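Long-range contacts in Phikz039 (Pseudomonas phage phikz, PDB 3ZBQ), which is a phage-encoded member of the tubulin/FtsZ family, also called PhuZ, that binds guanosine-5'-diphosphate at the ends of the parallel strands of its sheet: residues Tyr102-Ala107 with Ser129-Ser134; Gly133-Asp138 with Tyr166-Glu171. All blocks are in the same frame, centred on the assembly; numbering follows the deposited sequence.

Overall arrangement
Both contacts lie at the C-terminal ends of parallel strands and touch the bound GDP. Contact 1 joins strand 97-103 to strand 127-133. Contact 2 carries the same sheet on from 127-133 to 163-168. Their centres are about 9 Å apart. G133 and S134 belong to both. A probable backbone hydrogen bond links them directly, with H167 N 3.0 Å from V131 O. On one face of the sheet M104 SD packs on Y166 CE1 at 3.6 Å. On the other face I132 CG2 lies 3.5 Å from N169 OD1, beside the nucleotide. Contact 1 meets the phosphates, the ribose and the guanine; contact 2 meets the ribose and the guanine.

Contact 1: Tyr102-Ala107 with Ser129-Ser134; sequences YSMGGA and SVVIGS. With GDP (guanosine-5'-diphosphate), chain B.
M104 lies over V131 just where its own strand gives way to a loop. From its backbone its CB passes I132 O. Its CG, set beside the backbone N (chi1 -65°), comes within 4.0 Å of V131 CB. SD reaches V131 CG2 at 3.8 Å and also approaches G133 CA.

V131 has a second neighbour on this face, the ring of Y102. V131 CG1 sits over one ring face in a CH-pi contact, 3.7 Å from the Y102 ring centroid and offset toward the rim. CG of Y102 stands between its backbone N and carbonyl carbon (chi1 51°), and the ring runs alongside V131. At the far end of the ring, Y102 OH and S129 OG are 2.9 Å apart, hydrogen-bonded near the ring plane. F151 of helix 138-158 also touches Y102, M104 and V131.

The strands pair in parallel. Y102 N bonds to V130 O, I132 N bonds weakly to Y102 O, and M104 N closes on I132 O at 2.7 Å. I132 O also accepts from a water. That water takes the N-H of G105, bonds S134 OG and meets GDP O4' weakly.

On the face of S103 and I132 lies the nucleotide, and helix 175-192 touches I132 there too. S103 OG donates to GDP O2A at 2.8 Å. I132 CD1 rests 3.7 Å from GDP C2. In the loop that follows S103, A107 N gives its hydrogen to GDP O3B at 2.7 Å. The arrangement is a beta-alpha-beta unit, strand 97-103, helix 109-122 and strand 127-133, whose glycine-rich turn probably corresponds to the phosphate-binding signature loop of tubulin and FtsZ.

Contact 2: Gly133-Asp138 with Tyr166-Glu171; sequences GSYDSD and YHENVE. With GDP (guanosine-5'-diphosphate), chain B.
Y135 OH has two polar partners. It donates to E168 OE2 at 2.9 Å and is also hydrogen-bonded to R291 NH2 of helix 284-304. It meets E168 OE2 from above the carboxylate plane, 48° out of it. Ring and carboxylate planes are nearly perpendicular, with E168 CD at the ring edge.

The other carboxylate oxygen is held too. Y166 OH donates to the anti lone pair of E168 OE1 at 3.1 Å. Two tyrosines therefore fix the rotation of this group, and R291 NE makes a long, weak ion pair with E168 OE2. E168 gets there with CG anti to its backbone N (chi1 -171°) and an extended chain.

Beneath these side chains, G133 pairs in parallel with the end of strand 163-168, G133 opposite E168. Its N bonds to H167 O, and its O accepts from N169 N at 2.8 Å. G133 CA lies 3.6 Å from Y166 OH. Farther along, a water over the centre of one Y135 ring face accepts from Y135 N and donates to N169 O.

N169 is the centre of an inverse gamma turn, and its amide faces the nucleotide. OD1 accepts from GDP N2 at 2.9 Å. ND2 donates to GDP N3 at 3.1 Å and to GDP O2'. In this chain N179 of helix 175-192 also hydrogen-bonds GDP. Reading both a donor and an acceptor of guanine, N169 probably corresponds to the asparagine after the sixth strand of tubulin-family nucleotide pockets.

Contact 1: Tyr102-Ala107 with Ser129-Ser134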
loop_
_atom_site.group_PDB
_atom_site.type_symbol
_atom_site.label_atom_id
_atom_site.label_comp_id
_atom_site.label_asym_id
_atom_site.label_seq_id
_atom_site.Cartn_x
_atom_site.Cartn_y
_atom_site.Cartn_z
ATOM N N TYR A 102 -0.779 3.809 -1.404
ATOM C CA TYR A 102 -1.936 3.755 -2.324
ATOM C C TYR A 102 -3.144 3.055 -1.710
ATOM O O TYR A 102 -3.018 2.273 -0.766
ATOM C CB TYR A 102 -1.548 3.018 -3.620
ATOM C CG TYR A 102 -0.890 1.669 -3.372
ATOM C CD1 TYR A 102 0.466 1.581 -3.080
ATOM C CD2 TYR A 102 -1.627 0.484 -3.434
ATOM C CE1 TYR A 102 1.074 0.365 -2.848
ATOM C CE2 TYR A 102 -1.020 -0.750 -3.208
ATOM C CZ TYR A 102 0.329 -0.798 -2.916
ATOM O OH TYR A 102 0.962 -2.008 -2.678
ATOM N N SER A 103 -4.328 3.331 -2.255
ATOM C CA SER A 103 -5.525 2.634 -1.819
ATOM C C SER A 103 -5.650 1.307 -2.561
ATOM O O SER A 103 -5.111 1.145 -3.655
ATOM C CB SER A 103 -6.758 3.485 -2.109
ATOM O OG SER A 103 -6.870 3.718 -3.500
ATOM N N MET A 104 -6.384 0.369 -1.974
ATOM C CA MET A 104 -6.667 -0.901 -2.630
ATOM C C MET A 104 -7.976 -0.883 -3.429
ATOM O O MET A 104 -8.163 -1.691 -4.342
ATOM C CB MET A 104 -6.738 -2.009 -1.583
ATOM C CG MET A 104 -5.416 -2.238 -0.890
ATOM S SD MET A 104 -5.579 -3.248 0.605
ATOM C CE MET A 104 -6.058 -4.825 -0.092
ATOM N N GLY A 105 -8.880 0.013 -3.070
ATOM C CA GLY A 105 -10.214 -0.002 -3.663
ATOM C C GLY A 105 -10.380 0.871 -4.888
ATOM O O GLY A 105 -11.437 0.867 -5.533
ATOM N N GLY A 106 -9.340 1.636 -5.199
ATOM C CA GLY A 106 -9.330 2.474 -6.378
ATOM C C GLY A 106 -8.748 1.755 -7.583
ATOM O O GLY A 106 -8.620 0.530 -7.579
ATOM N N ALA A 107 -8.404 2.515 -8.621
ATOM C CA ALA A 107 -7.925 1.942 -9.879
ATOM C C ALA A 107 -6.448 2.218 -10.150
ATOM O O ALA A 107 -5.725 1.351 -10.637
ATOM C CB ALA A 107 -8.763 2.463 -11.044
ATOM N N SER A 129 4.867 -1.364 1.498
ATOM C CA SER A 129 3.664 -0.675 1.032
ATOM C C SER A 129 2.802 -0.248 2.203
ATOM O O SER A 129 2.602 -1.018 3.156
ATOM C CB SER A 129 2.832 -1.571 0.110
ATOM O OG SER A 129 3.417 -1.648 -1.177
ATOM N N VAL A 130 2.268 0.966 2.115
ATOM C CA VAL A 130 1.269 1.429 3.071
ATOM C C VAL A 130 -0.040 1.573 2.289
ATOM O O VAL A 130 -0.123 2.354 1.340
ATOM C CB VAL A 130 1.697 2.752 3.761
ATOM C CG1 VAL A 130 0.648 3.185 4.767
ATOM C CG2 VAL A 130 3.053 2.562 4.479
ATOM N N VAL A 131 -1.030 0.754 2.642
ATOM C CA VAL A 131 -2.225 0.587 1.805
ATOM C C VAL A 131 -3.534 0.734 2.574
ATOM O O VAL A 131 -3.564 0.596 3.799
ATOM C CB VAL A 131 -2.195 -0.775 1.060
ATOM C CG1 VAL A 131 -0.869 -0.935 0.296
ATOM C CG2 VAL A 131 -2.367 -1.945 2.046
ATOM N N ILE A 132 -4.617 1.017 1.840
ATOM C CA ILE A 132 -5.942 1.260 2.426
ATOM C C ILE A 132 -7.007 0.358 1.805
ATOM O O ILE A 132 -7.262 0.422 0.596
ATOM C CB ILE A 132 -6.386 2.737 2.241
ATOM C CG1 ILE A 132 -5.329 3.693 2.804
ATOM C CG2 ILE A 132 -7.744 2.993 2.903
ATOM C CD1 ILE A 132 -5.483 5.139 2.345
ATOM N N GLY A 133 -7.635 -0.482 2.628
ATOM C CA GLY A 133 -8.709 -1.336 2.140
ATOM C C GLY A 133 -10.051 -0.626 2.216
ATOM O O GLY A 133 -10.304 0.131 3.157
ATOM N N SER A 134 -10.914 -0.848 1.227
ATOM C CA SER A 134 -12.252 -0.253 1.257
ATOM C C SER A 134 -13.260 -1.153 0.561
ATOM O O SER A 134 -12.893 -2.055 -0.202
ATOM C CB SER A 134 -12.259 1.162 0.655
ATOM O OG SER A 134 -11.971 1.155 -0.738
HETATM P PB GDP B . -7.276 5.935 -7.358
HETATM O O1B GDP B . -6.924 7.362 -7.692
HETATM O O2B GDP B . -6.068 5.206 -6.807
HETATM O O3B GDP B . -7.835 5.201 -8.552
HETATM O O3A GDP B . -8.420 5.871 -6.230
HETATM P PA GDP B . -8.478 6.752 -4.886
HETATM O O1A GDP B . -8.582 8.246 -5.077
HETATM O O2A GDP B . -7.314 6.395 -3.984
HETATM O "O5'" GDP B . -9.836 6.237 -4.227
HETATM C "C5'" GDP B . -10.065 4.854 -3.984
HETATM C "C4'" GDP B . -10.579 4.680 -2.556
HETATM O "O4'" GDP B . -9.536 4.996 -1.634
HETATM C "C3'" GDP B . -11.716 5.614 -2.191
HETATM O "O3'" GDP B . -12.977 5.028 -2.554
HETATM C "C2'" GDP B . -11.562 5.758 -0.696
HETATM O "O2'" GDP B . -12.154 4.632 -0.046
HETATM C "C1'" GDP B . -10.077 5.601 -0.460
HETATM N N9 GDP B . -9.393 6.901 -0.297
HETATM C C8 GDP B . -9.134 7.832 -1.237
HETATM N N7 GDP B . -8.466 8.883 -0.705
HETATM C C5 GDP B . -8.270 8.623 0.604
HETATM C C6 GDP B . -7.636 9.300 1.759
HETATM O O6 GDP B . -7.077 10.419 1.631
HETATM N N1 GDP B . -7.664 8.658 2.941
HETATM C C2 GDP B . -8.249 7.453 3.107
HETATM N N2 GDP B . -8.258 6.864 4.329
HETATM N N3 GDP B . -8.844 6.781 2.098
HETATM C C4 GDP B . -8.882 7.313 0.857
HETATM O O HOH W 1 -9.266 1.750 -0.870
#

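Contact 2: Gly133-Asp138 with Tyr166-Glu171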
loop_
_atom_site.group_PDB
_atom_site.type_symbol
_atom_site.label_atom_id
_atom_site.label_comp_id
_atom_site.label_asym_id
_atom_site.label_seq_id
_atom_site.Cartn_x
_atom_site.Cartn_y
_atom_site.Cartn_z
ATOM N N GLY A 133 -7.635 -0.482 2.628
ATOM C CA GLY A 133 -8.709 -1.336 2.140
ATOM C C GLY A 133 -10.051 -0.626 2.216
ATOM O O GLY A 133 -10.304 0.131 3.157
ATOM N N SER A 134 -10.914 -0.848 1.227
ATOM C CA SER A 134 -12.252 -0.253 1.257
ATOM C C SER A 134 -13.260 -1.153 0.561
ATOM O O SER A 134 -12.893 -2.055 -0.202
ATOM C CB SER A 134 -12.259 1.162 0.655
ATOM O OG SER A 134 -11.971 1.155 -0.738
ATOM N N TYR A 135 -14.541 -0.910 0.818
ATOM C CA TYR A 135 -15.572 -1.788 0.301
ATOM C C TYR A 135 -16.911 -1.084 0.314
ATOM O O TYR A 135 -17.928 -1.713 0.612
ATOM C CB TYR A 135 -15.660 -3.066 1.135
ATOM C CG TYR A 135 -15.482 -2.831 2.608
ATOM C CD1 TYR A 135 -16.542 -2.427 3.407
ATOM C CD2 TYR A 135 -14.241 -3.025 3.207
ATOM C CE1 TYR A 135 -16.370 -2.213 4.765
ATOM C CE2 TYR A 135 -14.060 -2.811 4.551
ATOM C CZ TYR A 135 -15.118 -2.405 5.326
ATOM O OH TYR A 135 -14.910 -2.211 6.675
ATOM N N ASP A 136 -16.903 0.212 -0.008
ATOM C CA ASP A 136 -18.136 1.016 0.021
ATOM C C ASP A 136 -19.074 0.735 -1.144
ATOM O O ASP A 136 -20.184 1.275 -1.195
ATOM C CB ASP A 136 -17.836 2.527 0.136
ATOM C CG ASP A 136 -17.199 3.113 -1.122
ATOM O OD1 ASP A 136 -16.578 2.356 -1.895
ATOM O OD2 ASP A 136 -17.314 4.345 -1.340
ATOM N N SER A 137 -18.652 -0.114 -2.074
ATOM C CA SER A 137 -19.535 -0.556 -3.151
ATOM C C SER A 137 -19.021 -1.866 -3.713
ATOM O O SER A 137 -17.916 -2.304 -3.377
ATOM C CB SER A 137 -19.617 0.483 -4.276
ATOM O OG SER A 137 -18.403 0.541 -5.001
ATOM N N ASP A 138 -19.817 -2.488 -4.575
ATOM C CA ASP A 138 -19.398 -3.722 -5.228
ATOM C C ASP A 138 -18.062 -3.565 -5.954
ATOM O O ASP A 138 -17.158 -4.398 -5.804
ATOM C CB ASP A 138 -20.469 -4.215 -6.202
ATOM C CG ASP A 138 -20.044 -5.470 -6.938
ATOM O OD1 ASP A 138 -19.664 -6.455 -6.275
ATOM O OD2 ASP A 138 -20.076 -5.474 -8.188
ATOM N N TYR A 166 -1.223 -2.395 6.597
ATOM C CA TYR A 166 -2.630 -2.352 6.182
ATOM C C TYR A 166 -3.527 -1.471 7.048
ATOM O O TYR A 166 -3.494 -1.533 8.284
ATOM C CB TYR A 166 -3.202 -3.777 6.128
ATOM C CG TYR A 166 -4.677 -3.795 5.766
ATOM C CD1 TYR A 166 -5.087 -3.607 4.455
ATOM C CD2 TYR A 166 -5.654 -3.994 6.740
ATOM C CE1 TYR A 166 -6.433 -3.617 4.110
ATOM C CE2 TYR A 166 -7.007 -4.007 6.409
ATOM C CZ TYR A 166 -7.387 -3.822 5.097
ATOM O OH TYR A 166 -8.729 -3.823 4.758
ATOM N N HIS A 167 -4.369 -0.678 6.387
ATOM C CA HIS A 167 -5.308 0.182 7.075
ATOM C C HIS A 167 -6.643 -0.001 6.402
ATOM O O HIS A 167 -6.724 -0.004 5.190
ATOM C CB HIS A 167 -4.875 1.644 6.964
ATOM C CG HIS A 167 -3.531 1.899 7.569
ATOM N ND1 HIS A 167 -3.377 2.469 8.810
ATOM C CD2 HIS A 167 -2.284 1.617 7.121
ATOM C CE1 HIS A 167 -2.087 2.527 9.108
ATOM N NE2 HIS A 167 -1.404 2.019 8.097
ATOM N N GLU A 168 -7.682 -0.161 7.196
ATOM C CA GLU A 168 -9.009 -0.335 6.626
ATOM C C GLU A 168 -9.834 0.920 6.780
ATOM O O GLU A 168 -9.893 1.495 7.872
ATOM C CB GLU A 168 -9.692 -1.488 7.336
ATOM C CG GLU A 168 -10.989 -1.909 6.703
ATOM C CD GLU A 168 -11.449 -3.219 7.268
ATOM O OE1 GLU A 168 -10.751 -4.235 7.047
ATOM O OE2 GLU A 168 -12.491 -3.221 7.944
ATOM N N ASN A 169 -10.471 1.353 5.690
ATOM C CA ASN A 169 -11.493 2.382 5.780
ATOM C C ASN A 169 -12.748 1.700 6.305
ATOM O O ASN A 169 -13.601 1.258 5.528
ATOM C CB ASN A 169 -11.779 3.011 4.409
ATOM C CG ASN A 169 -10.832 4.162 4.069
ATOM O OD1 ASN A 169 -10.048 4.615 4.907
ATOM N ND2 ASN A 169 -10.923 4.658 2.832
ATOM N N VAL A 170 -12.831 1.575 7.625
ATOM C CA VAL A 170 -13.991 0.962 8.249
ATOM C C VAL A 170 -15.205 1.820 7.934
ATOM O O VAL A 170 -15.215 3.026 8.187
ATOM C CB VAL A 170 -13.819 0.801 9.766
ATOM C CG1 VAL A 170 -15.044 0.140 10.359
ATOM C CG2 VAL A 170 -12.592 -0.066 10.063
ATOM N N GLU A 171 -16.205 1.192 7.329
ATOM C CA GLU A 171 -17.436 1.870 6.973
ATOM C C GLU A 171 -17.961 2.661 8.171
ATOM O O GLU A 171 -18.193 2.092 9.243
ATOM C CB GLU A 171 -18.451 0.820 6.530
ATOM C CG GLU A 171 -19.734 1.346 5.968
ATOM C CD GLU A 171 -20.685 0.213 5.612
ATOM O OE1 GLU A 171 -20.793 -0.756 6.403
ATOM O OE2 GLU A 171 -21.335 0.298 4.545
HETATM P PB GDP B . -7.276 5.935 -7.358
HETATM O O1B GDP B . -6.924 7.362 -7.692
HETATM O O2B GDP B . -6.068 5.206 -6.807
HETATM O O3B GDP B . -7.835 5.201 -8.552
HETATM O O3A GDP B . -8.420 5.871 -6.230
HETATM P PA GDP B . -8.478 6.752 -4.886
HETATM O O1A GDP B . -8.582 8.246 -5.077
HETATM O O2A GDP B . -7.314 6.395 -3.984
HETATM O "O5'" GDP B . -9.836 6.237 -4.227
HETATM C "C5'" GDP B . -10.065 4.854 -3.984
HETATM C "C4'" GDP B . -10.579 4.680 -2.556
HETATM O "O4'" GDP B . -9.536 4.996 -1.634
HETATM C "C3'" GDP B . -11.716 5.614 -2.191
HETATM O "O3'" GDP B . -12.977 5.028 -2.554
HETATM C "C2'" GDP B . -11.562 5.758 -0.696
HETATM O "O2'" GDP B . -12.154 4.632 -0.046
HETATM C "C1'" GDP B . -10.077 5.601 -0.460
HETATM N N9 GDP B . -9.393 6.901 -0.297
HETATM C C8 GDP B . -9.134 7.832 -1.237
HETATM N N7 GDP B . -8.466 8.883 -0.705
HETATM C C5 GDP B . -8.270 8.623 0.604
HETATM C C6 GDP B . -7.636 9.300 1.759
HETATM O O6 GDP B . -7.077 10.419 1.631
HETATM N N1 GDP B . -7.664 8.658 2.941
HETATM C C2 GDP B . -8.249 7.453 3.107
HETATM N N2 GDP B . -8.258 6.864 4.329
HETATM N N3 GDP B . -8.844 6.781 2.098
HETATM C C4 GDP B . -8.882 7.313 0.857
HETATM O O HOH W 2 -14.855 0.981 3.113
#